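Local coordinates for protein cytochrome c-552 (Thiobacillus ferrooxidans, PDB 1H1O) that carries electrons in the periplasm as a high-potential cytochrome c with two covalently bound haems, at residues Q38-M43 with L79-N84. Numbering follows the deposited sequence.
Sequences QHKSYM and LADYFN. With HEM (protoporphyrin IX containing Fe), chain D.
Met43, near the start of helix 40-51, packs against Ala80 and Phe83 of helix 73-85, the last helix of the first cytochrome c domain in this two-haem protein. CB of Met43 rests on Ala80 CB at 3.7 Å. CG comes no nearer than Ala80 O, at 4.1 Å. CG sits beside the backbone N (chi1 -66°), anti to the carbonyl carbon, and the chain bends again at chi2 and chi3. These turns bring SD to the haem methyl CMA, 3.8 Å away, and swing CE back to Phe83. There the methyl meets Phe83 CB at 3.4 Å and approaches the ring obliquely at CG and CD1. The two side chains cross at about a right angle. Phe83 CE1 and Leu79 CD1 both reach the haem methyl CMB, so the helix pair lines one edge of the haem pocket.

Tyr42 touches the same haem at a propionate. Its CG is anti to the backbone N (chi1 180°), and its OH gives a 2.6 Å hydrogen bond to O2A of the haem. The carboxylate lies at the ring edge. Arg156 also bonds this hydroxyl, and Tyr42 touches the second haem too. A phenylalanine here would probably leave the propionate without this hydrogen bond and deprive Arg156 of a partner.

On the exposed side Lys40, close to a bound zinc ion, runs alongside Asp81. Lys40 CD meets Asp81 OD1 at 3.1 Å, while NZ stays 4.9 Å from that oxygen. Closer in, Asn84 packs CA and CB on Gln38 O, CA by a 3.1 Å CA-H...O contact.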
# COMPACT_ATOMS: atom_id res chain seq x y z
N GLN A 38 2.36 -7.12 5.83
CA GLN A 38 3.15 -6.39 4.84
C GLN A 38 4.57 -6.90 5.05
O GLN A 38 4.96 -7.22 6.18
CB GLN A 38 3.06 -4.89 5.09
CG GLN A 38 3.65 -4.03 3.97
CD GLN A 38 3.12 -4.44 2.59
OE1 GLN A 38 3.73 -5.26 1.90
NE2 GLN A 38 1.97 -3.89 2.20
N HIS A 39 5.35 -6.99 3.98
CA HIS A 39 6.71 -7.49 4.09
C HIS A 39 7.62 -6.58 4.91
O HIS A 39 7.54 -5.35 4.81
CB HIS A 39 7.28 -7.74 2.70
CG HIS A 39 6.41 -8.62 1.86
ND1 HIS A 39 6.09 -9.90 2.24
CD2 HIS A 39 5.74 -8.38 0.71
CE1 HIS A 39 5.25 -10.42 1.35
NE2 HIS A 39 5.02 -9.51 0.42
N LYS A 40 8.47 -7.20 5.72
CA LYS A 40 9.39 -6.49 6.59
C LYS A 40 10.17 -5.39 5.88
O LYS A 40 10.10 -4.22 6.24
CB LYS A 40 10.35 -7.48 7.26
CG LYS A 40 9.66 -8.44 8.24
CD LYS A 40 10.64 -9.37 8.94
CE LYS A 40 11.05 -10.56 8.07
NZ LYS A 40 9.90 -11.48 7.84
N SER A 41 10.94 -5.79 4.87
CA SER A 41 11.74 -4.83 4.12
C SER A 41 10.89 -3.67 3.62
O SER A 41 11.35 -2.54 3.58
CB SER A 41 12.41 -5.52 2.94
OG SER A 41 11.46 -6.32 2.26
N TYR A 42 9.67 -3.95 3.21
CA TYR A 42 8.84 -2.87 2.71
C TYR A 42 8.48 -1.90 3.85
O TYR A 42 8.70 -0.69 3.74
CB TYR A 42 7.55 -3.39 2.08
CG TYR A 42 6.71 -2.24 1.59
CD1 TYR A 42 7.04 -1.58 0.41
CD2 TYR A 42 5.60 -1.79 2.31
CE1 TYR A 42 6.30 -0.50 -0.03
CE2 TYR A 42 4.85 -0.72 1.87
CZ TYR A 42 5.21 -0.08 0.70
OH TYR A 42 4.46 0.97 0.21
N MET A 43 7.93 -2.46 4.93
CA MET A 43 7.53 -1.68 6.09
C MET A 43 8.71 -0.83 6.49
O MET A 43 8.60 0.39 6.68
CB MET A 43 7.19 -2.60 7.27
CG MET A 43 5.97 -3.47 7.07
SD MET A 43 4.48 -2.48 6.94
CE MET A 43 4.02 -2.32 8.73
N LEU A 79 9.07 -2.79 14.62
CA LEU A 79 7.71 -2.58 14.13
C LEU A 79 7.48 -3.33 12.83
O LEU A 79 6.49 -4.04 12.68
CB LEU A 79 7.47 -1.09 13.93
CG LEU A 79 7.49 -0.28 15.23
CD1 LEU A 79 7.38 1.20 14.93
CD2 LEU A 79 6.34 -0.75 16.11
N ALA A 80 8.41 -3.16 11.89
CA ALA A 80 8.30 -3.82 10.60
C ALA A 80 8.03 -5.30 10.84
O ALA A 80 7.14 -5.89 10.23
CB ALA A 80 9.60 -3.65 9.82
N ASP A 81 8.81 -5.87 11.76
CA ASP A 81 8.68 -7.27 12.11
C ASP A 81 7.29 -7.57 12.67
O ASP A 81 6.61 -8.51 12.24
CB ASP A 81 9.74 -7.65 13.15
CG ASP A 81 10.39 -8.98 12.86
OD1 ASP A 81 11.21 -9.04 11.92
OD2 ASP A 81 10.07 -9.97 13.56
N TYR A 82 6.89 -6.75 13.63
CA TYR A 82 5.60 -6.91 14.29
C TYR A 82 4.41 -6.99 13.35
O TYR A 82 3.66 -7.96 13.37
CB TYR A 82 5.36 -5.77 15.29
CG TYR A 82 4.03 -5.88 15.97
CD1 TYR A 82 3.80 -6.87 16.93
CD2 TYR A 82 2.98 -5.03 15.63
CE1 TYR A 82 2.56 -7.01 17.52
CE2 TYR A 82 1.73 -5.17 16.22
CZ TYR A 82 1.52 -6.16 17.16
OH TYR A 82 0.28 -6.31 17.73
N PHE A 83 4.22 -5.95 12.54
CA PHE A 83 3.09 -5.94 11.62
C PHE A 83 3.19 -7.01 10.55
O PHE A 83 2.18 -7.57 10.14
CB PHE A 83 2.93 -4.55 10.98
CG PHE A 83 2.61 -3.46 11.97
CD1 PHE A 83 3.58 -2.56 12.38
CD2 PHE A 83 1.34 -3.37 12.52
CE1 PHE A 83 3.29 -1.59 13.35
CE2 PHE A 83 1.05 -2.40 13.48
CZ PHE A 83 2.03 -1.51 13.90
N ASN A 84 4.41 -7.31 10.11
CA ASN A 84 4.61 -8.34 9.09
C ASN A 84 4.06 -9.66 9.60
O ASN A 84 3.50 -10.44 8.83
CB ASN A 84 6.11 -8.49 8.76
CG ASN A 84 6.40 -9.69 7.85
OD1 ASN A 84 5.81 -9.84 6.77
ND2 ASN A 84 7.31 -10.56 8.28
CHA HEM D . 1.18 4.65 6.35
CHB HEM D . 3.77 2.55 9.82
CHC HEM D . 1.47 5.24 13.09
CHD HEM D . -1.17 7.24 9.69
C1A HEM D . 2.11 3.82 7.00
C2A HEM D . 3.02 2.90 6.35
C3A HEM D . 3.75 2.30 7.34
C4A HEM D . 3.27 2.88 8.58
CMA HEM D . 4.84 1.27 7.24
CAA HEM D . 3.11 2.68 4.86
CBA HEM D . 2.27 1.47 4.38
CGA HEM D . 2.30 1.24 2.99
O1A HEM D . 1.46 0.36 2.57
O2A HEM D . 3.06 1.82 2.20
C1B HEM D . 3.36 3.11 11.01
C2B HEM D . 3.95 2.77 12.28
C3B HEM D . 3.33 3.54 13.21
C4B HEM D . 2.34 4.33 12.50
CMB HEM D . 5.06 1.74 12.44
CAB HEM D . 3.57 3.64 14.70
CBB HEM D . 5.00 4.10 15.10
C1C HEM D . 0.55 6.01 12.46
C2C HEM D . -0.33 6.95 13.12
C3C HEM D . -1.06 7.52 12.13
C4C HEM D . -0.65 6.92 10.91
CMC HEM D . -0.32 7.19 14.61
CAC HEM D . -2.14 8.61 12.21
CBC HEM D . -1.65 9.92 12.89
C1D HEM D . -0.77 6.70 8.47
C2D HEM D . -1.33 7.11 7.20
C3D HEM D . -0.65 6.41 6.27
C4D HEM D . 0.29 5.54 6.98
CMD HEM D . -2.42 8.15 7.04
CAD HEM D . -0.75 6.46 4.79
CBD HEM D . 0.04 7.82 4.40
CGD HEM D . 0.55 7.91 3.09
O1D HEM D . -0.24 7.84 2.14
O2D HEM D . 1.78 8.11 2.87
NA HEM D . 2.27 3.80 8.35
NB HEM D . 2.37 4.07 11.15
NC HEM D . 0.33 6.00 11.10
ND HEM D . 0.21 5.75 8.31
FE HEM D . 1.26 4.89 9.73